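Long-range contacts in Glucose/sorbosone dehydrogenases (Escherichia coli K12, PDB 2G8S), which is a beta-propeller protein of the glucose/sorbosone dehydrogenase family, with a calcium ion bound in the model: residues A[20-25]-A[68-73]; A[14-19]-A[342-347]; A[275-280]-A[326-331]. All blocks are in the same frame, centred on the assembly; numbering follows the deposited sequence. Where two conformers were deposited one is given.

Contact 1 (A[20-25]-A[68-73]); sequences PWALAF and LLDVVL. With EDO (1,2-ethanediol), chain F.
Trp21 lies against Leu69 and Asp70 where the innermost strands of two neighbouring beta-propeller blades, 20-25 and 68-73, run side by side. The strands are nearly parallel, at 8°, with their axes 5.5 Å apart at closest approach. Trp21 CB sits near the carbonyl oxygens of Leu68 and Leu69. The side chain swings away from its own backbone N (chi1 -153°), which lays the indole across Leu69. Leu69 CD2 lies over the five-membered ring, 3.7 Å from its centroid, in a CH-pi contact. NE1 and CE2 are among the ring atoms nearest this methyl. CZ3 touches Asp70 CB at 3.9 Å. CZ2, CZ3 and CH2 meet C1 of a bound 1,2-ethanediol, which lies over the opposite face.

A classic beta bulge sets Leu69 and Asp70 against the single residue Ser86. Asp70 OD1 accepts a weak hydrogen bond from Val71 N and touches Ala22 CB. OD2 forms a salt bridge with Arg134 and is hydrogen-bonded by Leu135 N. Ala24 CB packs on Val71 CG1 at 4.2 Å and on Leu73 CD2 at 4.0 Å. The strands share a water instead of direct backbone bonds: it donates to Leu23 O at 2.7 Å and to Val71 O at 2.6 Å.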
loop_
_atom_site.group_PDB
_atom_site.type_symbol
_atom_site.label_atom_id
_atom_site.label_comp_id
_atom_site.label_asym_id
_atom_site.label_seq_id
_atom_site.Cartn_x
_atom_site.Cartn_y
_atom_site.Cartn_z
ATOM N N PRO A 20 12.602 4.176 3.130
ATOM C CA PRO A 20 12.054 2.820 3.089
ATOM C C PRO A 20 10.577 2.897 2.701
ATOM O O PRO A 20 9.909 3.877 3.034
ATOM C CB PRO A 20 12.214 2.336 4.532
ATOM C CG PRO A 20 12.247 3.597 5.353
ATOM C CD PRO A 20 12.959 4.595 4.498
ATOM N N TRP A 21 10.074 1.892 1.992
ATOM C CA TRP A 21 8.674 1.911 1.571
ATOM C C TRP A 21 7.839 0.804 2.197
ATOM O O TRP A 21 6.670 1.025 2.541
ATOM C CB TRP A 21 8.556 1.839 0.045
ATOM C CG TRP A 21 7.287 2.483 -0.510
ATOM C CD1 TRP A 21 7.104 3.801 -0.794
ATOM C CD2 TRP A 21 6.056 1.824 -0.860
ATOM N NE1 TRP A 21 5.836 4.014 -1.288
ATOM C CE2 TRP A 21 5.175 2.817 -1.350
ATOM C CE3 TRP A 21 5.613 0.494 -0.811
ATOM C CZ2 TRP A 21 3.874 2.518 -1.797
ATOM C CZ3 TRP A 21 4.315 0.198 -1.243
ATOM C CH2 TRP A 21 3.466 1.206 -1.726
ATOM N N ALA A 22 8.430 -0.382 2.324
ATOM C CA ALA A 22 7.701 -1.546 2.833
ATOM C C ALA A 22 8.624 -2.521 3.520
ATOM O O ALA A 22 9.844 -2.483 3.341
ATOM C CB ALA A 22 6.956 -2.252 1.705
ATOM N N LEU A 23 8.023 -3.402 4.313
ATOM C CA LEU A 23 8.766 -4.506 4.898
ATOM C C LEU A 23 7.996 -5.817 4.801
ATOM O O LEU A 23 6.760 -5.823 4.731
ATOM C CB LEU A 23 9.136 -4.208 6.352
ATOM C CG LEU A 23 8.025 -4.184 7.400
ATOM C CD1 LEU A 23 7.713 -5.587 7.926
ATOM C CD2 LEU A 23 8.395 -3.263 8.553
ATOM N N ALA A 24 8.741 -6.916 4.806
ATOM C CA ALA A 24 8.161 -8.249 4.835
ATOM C C ALA A 24 8.878 -9.050 5.895
ATOM O O ALA A 24 10.105 -9.112 5.900
ATOM C CB ALA A 24 8.287 -8.925 3.471
ATOM N N PHE A 25 8.122 -9.660 6.797
ATOM C CA PHE A 25 8.709 -10.500 7.833
ATOM C C PHE A 25 9.072 -11.852 7.265
ATOM O O PHE A 25 8.241 -12.500 6.625
ATOM C CB PHE A 25 7.725 -10.713 8.988
ATOM C CG PHE A 25 7.263 -9.447 9.635
ATOM C CD1 PHE A 25 8.105 -8.730 10.482
ATOM C CD2 PHE A 25 5.974 -8.978 9.411
ATOM C CE1 PHE A 25 7.667 -7.544 11.094
ATOM C CE2 PHE A 25 5.530 -7.797 10.014
ATOM C CZ PHE A 25 6.384 -7.081 10.848
ATOM N N LEU A 68 11.251 1.736 -6.016
ATOM C CA LEU A 68 10.960 0.376 -5.550
ATOM C C LEU A 68 9.941 0.500 -4.436
ATOM O O LEU A 68 10.161 1.243 -3.476
ATOM C CB LEU A 68 12.225 -0.315 -5.040
ATOM C CG LEU A 68 12.048 -1.763 -4.586
ATOM C CD1 LEU A 68 11.558 -2.657 -5.729
ATOM C CD2 LEU A 68 13.353 -2.278 -3.994
ATOM N N LEU A 69 8.821 -0.204 -4.591
ATOM C CA LEU A 69 7.667 -0.001 -3.721
ATOM C C LEU A 69 7.437 -1.195 -2.789
ATOM O O LEU A 69 8.155 -1.330 -1.803
ATOM C CB LEU A 69 6.428 0.401 -4.539
ATOM C CG LEU A 69 6.644 1.669 -5.399
ATOM C CD1 LEU A 69 5.458 1.872 -6.338
ATOM C CD2 LEU A 69 6.927 2.926 -4.570
ATOM N N ASP A 70 6.463 -2.055 -3.076
ATOM C CA ASP A 70 6.117 -3.092 -2.098
ATOM C C ASP A 70 7.019 -4.313 -2.176
ATOM O O ASP A 70 7.571 -4.624 -3.231
ATOM C CB ASP A 70 4.654 -3.521 -2.239
ATOM C CG ASP A 70 3.992 -3.796 -0.892
ATOM O OD1 ASP A 70 4.703 -3.854 0.136
ATOM O OD2 ASP A 70 2.752 -3.929 -0.868
ATOM N N VAL A 71 7.154 -5.006 -1.044
ATOM C CA VAL A 71 7.735 -6.338 -1.023
ATOM C C VAL A 71 6.801 -7.207 -0.194
ATOM O O VAL A 71 6.476 -6.853 0.940
ATOM C CB VAL A 71 9.176 -6.356 -0.437
ATOM C CG1 VAL A 71 9.252 -5.706 0.951
ATOM C CG2 VAL A 71 9.700 -7.778 -0.379
ATOM N N VAL A 72 6.350 -8.318 -0.773
ATOM C CA VAL A 72 5.398 -9.206 -0.100
ATOM C C VAL A 72 5.772 -10.659 -0.379
ATOM O O VAL A 72 6.063 -11.012 -1.516
ATOM C CB VAL A 72 3.924 -8.936 -0.565
ATOM C CG1 VAL A 72 2.942 -9.864 0.154
ATOM C CG2 VAL A 72 3.539 -7.468 -0.354
ATOM N N LEU A 73 5.752 -11.504 0.647
ATOM C CA LEU A 73 6.022 -12.926 0.444
ATOM C C LEU A 73 4.800 -13.600 -0.158
ATOM O O LEU A 73 3.669 -13.266 0.202
ATOM C CB LEU A 73 6.384 -13.612 1.764
ATOM C CG LEU A 73 7.437 -13.001 2.680
ATOM C CD1 LEU A 73 7.797 -14.039 3.724
ATOM C CD2 LEU A 73 8.676 -12.558 1.940
HETATM C C1 EDO F . 3.428 1.767 1.578
HETATM O O1 EDO F . 3.890 1.486 2.896
HETATM C C2 EDO F . 2.103 2.518 1.616
HETATM O O2 EDO F . 2.293 3.734 2.352
HETATM O O HOH W 1 5.059 -7.128 3.084
#

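Contact 2 (A[14-19]-A[342-347]); sequences QDKLDH and ESSGEL. With EDO (1,2-ethanediol), chain H.
Leu17 and Gly345 form a hydrogen-bonded antiparallel pair. Gly345 N donates to Leu17 O at 2.7 Å, with a bent N-H...O angle of 138°. The return bond, Leu17 N to Gly345 O, is 2.9 Å and nearly straight at 170°. Leu347 N reaches Gln14 O at 2.9 Å; the reverse bond, Gln14 N to Leu347 O, is weak. Past the strand end, His19 N donates to Glu342 O at 2.9 Å. This oxygen also lies over one face of the His19 imidazole.

In one of the two modelled conformers of Asp18, its OD1 takes a hydrogen bond from His19 ND1 at 3.0 Å. This bond lies in the ring plane and is almost straight at 175°. One water accepts from Lys16 N and donates to Ser344 O, so it bridges the two segments.

Apolar packing lies on the side of Leu17 and Leu347. Leu17 CD1 meets Leu347 CB at 4.1 Å. Leu50 of strand 49-50 also touches Leu17. Strand 8-17 carries a G1 beta bulge at Lys16 and Leu17, opposite Gly345. Pairing an N-terminal strand with the C-terminal strand in one blade is the "velcro" closure typical of beta-propellers.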
loop_
_atom_site.group_PDB
_atom_site.type_symbol
_atom_site.label_atom_id
_atom_site.label_comp_id
_atom_site.label_asym_id
_atom_site.label_seq_id
_atom_site.Cartn_x
_atom_site.Cartn_y
_atom_site.Cartn_z
ATOM N N GLN A 14 16.616 0.158 13.423
ATOM C CA GLN A 14 17.568 0.516 12.382
ATOM C C GLN A 14 17.338 1.963 11.979
ATOM O O GLN A 14 16.196 2.378 11.787
ATOM C CB GLN A 14 17.394 -0.402 11.167
ATOM C CG GLN A 14 18.400 -0.145 10.036
ATOM C CD GLN A 14 19.836 -0.302 10.497
ATOM O OE1 GLN A 14 20.228 -1.370 10.962
ATOM N NE2 GLN A 14 20.622 0.765 10.385
ATOM N N ASP A 15 18.419 2.734 11.878
ATOM C CA ASP A 15 18.308 4.109 11.399
ATOM C C ASP A 15 18.990 4.277 10.045
ATOM O O ASP A 15 19.419 3.286 9.429
ATOM C CB ASP A 15 18.820 5.130 12.436
ATOM C CG ASP A 15 20.284 4.926 12.809
ATOM O OD1 ASP A 15 21.028 4.255 12.064
ATOM O OD2 ASP A 15 20.695 5.458 13.864
ATOM N N LYS A 16 19.044 5.527 9.576
ATOM C CA LYS A 16 19.691 5.898 8.312
ATOM C C LYS A 16 19.157 5.102 7.116
ATOM O O LYS A 16 19.904 4.697 6.218
ATOM C CB LYS A 16 21.221 5.818 8.427
ATOM C CG LYS A 16 21.802 6.694 9.548
ATOM C CD LYS A 16 23.254 7.093 9.287
ATOM C CE LYS A 16 24.129 5.907 8.892
ATOM N NZ LYS A 16 24.218 4.858 9.942
ATOM N N LEU A 17 17.845 4.887 7.097
ATOM C CA LEU A 17 17.223 4.212 5.960
ATOM C C LEU A 17 16.746 5.257 4.965
ATOM O O LEU A 17 15.910 6.108 5.300
ATOM C CB LEU A 17 16.041 3.345 6.410
ATOM C CG LEU A 17 16.353 2.146 7.315
ATOM C CD1 LEU A 17 15.060 1.512 7.769
ATOM C CD2 LEU A 17 17.236 1.112 6.624
ATOM N N ASP A 18 17.267 5.199 3.741
ATOM C CA ASP A 18 16.915 6.163 2.704
ATOM C C ASP A 18 15.543 5.852 2.101
ATOM O O ASP A 18 15.441 5.020 1.198
ATOM C CB ASP A 18 18.006 6.159 1.625
ATOM C CG ASP A 18 17.849 7.280 0.604
ATOM O OD1 ASP A 18 16.856 8.036 0.654
ATOM O OD2 ASP A 18 18.742 7.398 -0.261
ATOM N N HIS A 19 14.507 6.515 2.611
ATOM C CA HIS A 19 13.130 6.347 2.124
ATOM C C HIS A 19 12.664 4.889 1.998
ATOM O O HIS A 19 12.326 4.423 0.903
ATOM C CB HIS A 19 12.938 7.125 0.823
ATOM C CG HIS A 19 12.971 8.603 1.025
ATOM N ND1 HIS A 19 14.146 9.326 1.049
ATOM C CD2 HIS A 19 11.976 9.487 1.279
ATOM C CE1 HIS A 19 13.865 10.598 1.268
ATOM N NE2 HIS A 19 12.559 10.721 1.421
ATOM N N GLU A 342 11.665 9.250 5.406
ATOM C CA GLU A 342 12.700 10.271 5.559
ATOM C C GLU A 342 14.008 9.835 4.877
ATOM O O GLU A 342 14.214 8.644 4.622
ATOM C CB GLU A 342 12.947 10.549 7.050
ATOM C CG GLU A 342 11.707 10.925 7.886
ATOM C CD GLU A 342 11.180 12.334 7.644
ATOM O OE1 GLU A 342 11.807 13.106 6.881
ATOM O OE2 GLU A 342 10.124 12.673 8.228
ATOM N N SER A 343 14.869 10.809 4.563
ATOM C CA SER A 343 16.195 10.532 4.014
ATOM C C SER A 343 17.018 9.725 5.010
ATOM O O SER A 343 17.753 8.806 4.631
ATOM C CB SER A 343 16.915 11.842 3.685
ATOM O OG SER A 343 16.184 12.573 2.721
ATOM N N SER A 344 16.890 10.094 6.285
ATOM C CA SER A 344 17.472 9.314 7.370
ATOM C C SER A 344 16.333 8.641 8.141
ATOM O O SER A 344 16.061 8.939 9.317
ATOM C CB SER A 344 18.365 10.175 8.272
ATOM O OG SER A 344 19.296 9.362 8.968
ATOM N N GLY A 345 15.657 7.733 7.445
ATOM C CA GLY A 345 14.502 7.018 7.970
ATOM C C GLY A 345 14.842 5.935 8.977
ATOM O O GLY A 345 16.007 5.575 9.177
ATOM N N GLU A 346 13.800 5.423 9.617
ATOM C CA GLU A 346 13.947 4.467 10.709
ATOM C C GLU A 346 12.981 3.306 10.569
ATOM O O GLU A 346 11.879 3.457 10.028
ATOM C CB GLU A 346 13.672 5.151 12.046
ATOM C CG GLU A 346 14.631 6.260 12.445
ATOM C CD GLU A 346 14.030 7.115 13.549
ATOM O OE1 GLU A 346 12.962 7.719 13.316
ATOM O OE2 GLU A 346 14.605 7.170 14.650
ATOM N N LEU A 347 13.410 2.156 11.081
ATOM C CA LEU A 347 12.536 1.033 11.393
ATOM C C LEU A 347 12.349 1.052 12.902
ATOM O O LEU A 347 13.332 0.982 13.651
ATOM C CB LEU A 347 13.186 -0.279 10.961
ATOM C CG LEU A 347 12.536 -1.579 11.451
ATOM C CD1 LEU A 347 11.166 -1.811 10.810
ATOM C CD2 LEU A 347 13.491 -2.746 11.186
HETATM C C1 EDO H . 21.266 2.277 4.261
HETATM O O1 EDO H . 22.233 2.653 3.278
HETATM C C2 EDO H . 19.859 2.359 3.680
HETATM O O2 EDO H . 19.617 3.637 3.074
HETATM O O HOH W 2 18.066 7.855 10.963
HETATM O O HOH W 3 20.114 7.594 4.808
#

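Contact 3 (A[275-280]-A[326-331]); sequences GMAFYN and RDVRTG. With EDO (1,2-ethanediol), chain F.
Thr330 OG1 donates to Phe278 O at 2.9 Å, approaching from above the carbonyl plane. The hydroxyl lies opposite the carbonyl carbon of Thr330 (chi1 -63°), which leaves CG2 turned to Tyr279 CD1 at 3.8 Å. The Tyr279 and Thr330 side chains cross at about a right angle. Between the strands, Ala277 CB packs against Val328 CG1 at 4.1 Å and also touches Val328 O and Thr330 OG1. At the other end, Gly275 N donates to Arg326 O at 3.0 Å with an angle of 163°. Asp327 OD1 sits 3.3 Å from Gly275 CA, so the carboxylate packs directly on the glycine backbone.

A second shell sets these groups. Val328 N donates to Asp327 OD1 at 2.9 Å from above the carboxylate plane, and Arg134 makes a salt bridge to the same oxygen. Tyr279 OH is hydrogen-bonded to Gly334 O, which anchors the far end of the ring. Strand 325-330 bulges at Arg326-Asp327, opposite Leu339. A bound 1,2-ethanediol donates through O2 to Arg326 O and accepts from Arg326 NH1 at 3.2 Å, at the guanidinium edge.

The strands run nearly parallel, at 14°, as the innermost strands of adjacent propeller blades. Their direct hydrogen bonds lie toward the two ends, with apolar contact between. Asp327 OD1 and Arg326 O are thus each gripped by at least two donors.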
loop_
_atom_site.group_PDB
_atom_site.type_symbol
_atom_site.label_atom_id
_atom_site.label_comp_id
_atom_site.label_asym_id
_atom_site.label_seq_id
_atom_site.Cartn_x
_atom_site.Cartn_y
_atom_site.Cartn_z
ATOM N N GLY A 275 0.749 3.237 5.071
ATOM C CA GLY A 275 0.598 1.831 5.436
ATOM C C GLY A 275 -0.306 1.626 6.638
ATOM O O GLY A 275 -0.281 2.440 7.572
HETATM N N MSE A 276 -1.093 0.545 6.600
HETATM C CA MSE A 276 -2.105 0.202 7.617
HETATM C C MSE A 276 -1.915 -1.213 8.127
HETATM O O MSE A 276 -1.534 -2.101 7.358
HETATM C CB MSE A 276 -3.495 0.161 7.003
HETATM C CG MSE A 276 -3.993 1.372 6.362
HETATM SE SE MSE A 276 -5.824 1.079 6.336
HETATM C CE MSE A 276 -6.019 -0.185 4.889
ATOM N N ALA A 277 -2.240 -1.435 9.394
ATOM C CA ALA A 277 -2.158 -2.764 9.992
ATOM C C ALA A 277 -3.280 -2.954 10.998
ATOM O O ALA A 277 -3.493 -2.109 11.873
ATOM C CB ALA A 277 -0.821 -2.945 10.680
ATOM N N PHE A 278 -4.011 -4.050 10.854
ATOM C CA PHE A 278 -4.977 -4.458 11.877
ATOM C C PHE A 278 -4.237 -5.187 12.985
ATOM O O PHE A 278 -3.250 -5.889 12.732
ATOM C CB PHE A 278 -6.023 -5.408 11.278
ATOM C CG PHE A 278 -6.912 -4.764 10.248
ATOM C CD1 PHE A 278 -8.017 -4.021 10.642
ATOM C CD2 PHE A 278 -6.644 -4.898 8.885
ATOM C CE1 PHE A 278 -8.843 -3.406 9.691
ATOM C CE2 PHE A 278 -7.454 -4.285 7.930
ATOM C CZ PHE A 278 -8.556 -3.547 8.332
ATOM N N TYR A 279 -4.752 -5.055 14.206
ATOM C CA TYR A 279 -4.119 -5.677 15.368
ATOM C C TYR A 279 -5.070 -6.684 16.008
ATOM O O TYR A 279 -6.124 -6.298 16.509
ATOM C CB TYR A 279 -3.655 -4.630 16.381
ATOM C CG TYR A 279 -2.728 -5.245 17.400
ATOM C CD1 TYR A 279 -1.344 -5.193 17.234
ATOM C CD2 TYR A 279 -3.241 -5.909 18.512
ATOM C CE1 TYR A 279 -0.495 -5.778 18.168
ATOM C CE2 TYR A 279 -2.416 -6.489 19.440
ATOM C CZ TYR A 279 -1.043 -6.422 19.270
ATOM O OH TYR A 279 -0.225 -7.017 20.196
ATOM N N ASN A 280 -4.673 -7.958 15.964
ATOM C CA ASN A 280 -5.534 -9.053 16.429
ATOM C C ASN A 280 -4.779 -10.047 17.316
ATOM O O ASN A 280 -5.102 -11.240 17.366
ATOM C CB ASN A 280 -6.159 -9.776 15.233
ATOM C CG ASN A 280 -5.135 -10.540 14.419
ATOM O OD1 ASN A 280 -3.943 -10.261 14.490
ATOM N ND2 ASN A 280 -5.599 -11.513 13.643
ATOM N N ARG A 326 5.605 6.112 6.880
ATOM C CA ARG A 326 5.384 5.469 5.591
ATOM C C ARG A 326 4.637 4.134 5.692
ATOM O O ARG A 326 3.720 3.878 4.906
ATOM C CB ARG A 326 6.730 5.283 4.867
ATOM C CG ARG A 326 6.726 4.316 3.673
ATOM C CD ARG A 326 5.692 4.662 2.587
ATOM N NE ARG A 326 5.992 5.919 1.922
ATOM C CZ ARG A 326 5.134 6.562 1.129
ATOM N NH1 ARG A 326 3.910 6.087 0.932
ATOM N NH2 ARG A 326 5.495 7.695 0.558
ATOM N N ASP A 327 5.031 3.272 6.627
ATOM C CA ASP A 327 4.424 1.933 6.693
ATOM C C ASP A 327 4.247 1.516 8.135
ATOM O O ASP A 327 5.001 1.945 9.016
ATOM C CB ASP A 327 5.254 0.877 5.926
ATOM C CG ASP A 327 4.400 -0.287 5.403
ATOM O OD1 ASP A 327 3.160 -0.294 5.591
ATOM O OD2 ASP A 327 4.978 -1.202 4.778
ATOM N N VAL A 328 3.234 0.685 8.354
ATOM C CA VAL A 328 2.892 0.167 9.671
ATOM C C VAL A 328 2.488 -1.291 9.478
ATOM O O VAL A 328 1.658 -1.602 8.617
ATOM C CB VAL A 328 1.707 0.956 10.320
ATOM C CG1 VAL A 328 1.383 0.391 11.698
ATOM C CG2 VAL A 328 2.026 2.453 10.431
ATOM N N ARG A 329 3.082 -2.173 10.281
ATOM C CA ARG A 329 2.801 -3.607 10.195
ATOM C C ARG A 329 2.711 -4.239 11.561
ATOM O O ARG A 329 3.426 -3.859 12.488
ATOM C CB ARG A 329 3.896 -4.324 9.410
ATOM C CG ARG A 329 3.911 -4.011 7.931
ATOM C CD ARG A 329 2.752 -4.680 7.201
ATOM N NE ARG A 329 2.736 -6.128 7.415
ATOM C CZ ARG A 329 3.556 -6.987 6.817
ATOM N NH1 ARG A 329 4.470 -6.560 5.951
ATOM N NH2 ARG A 329 3.462 -8.279 7.088
ATOM N N THR A 330 1.819 -5.214 11.682
ATOM C CA THR A 330 1.719 -5.975 12.918
ATOM C C THR A 330 2.605 -7.196 12.772
ATOM O O THR A 330 2.407 -8.010 11.865
ATOM C CB THR A 330 0.276 -6.418 13.201
ATOM O OG1 THR A 330 -0.536 -5.252 13.380
ATOM C CG2 THR A 330 0.212 -7.301 14.454
ATOM N N GLY A 331 3.595 -7.314 13.658
ATOM C CA GLY A 331 4.539 -8.419 13.594
ATOM C C GLY A 331 3.988 -9.726 14.132
ATOM O O GLY A 331 3.010 -9.726 14.884
HETATM C C1 EDO F . 3.428 1.767 1.578
HETATM O O1 EDO F . 3.890 1.486 2.896
HETATM C C2 EDO F . 2.103 2.518 1.616
HETATM O O2 EDO F . 2.293 3.734 2.352
#

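Contact 2 ties strand 8-17 to strand 345-352, near the two chain ends, and contacts 1 and 3 are nested in the loop it closes. Contact 1 comes before contact 3 along the chain. Strand 325-330 of contact 3 also packs on strand 20-25 of contact 1. Their centres are 12 Å apart, and both touch the same 1,2-ethanediol. Arg134 reaches Asp70 of contact 1 and Asp327 of contact 3. Contact 2 lies farther out, 14 Å from contact 1 and 18 Å from contact 3 between centres. Segments 14-19, 342-347 and 326-331 belong to one four-stranded sheet. This closing blade thus stands between the blades of 20-25 and 275-280, completing the ring.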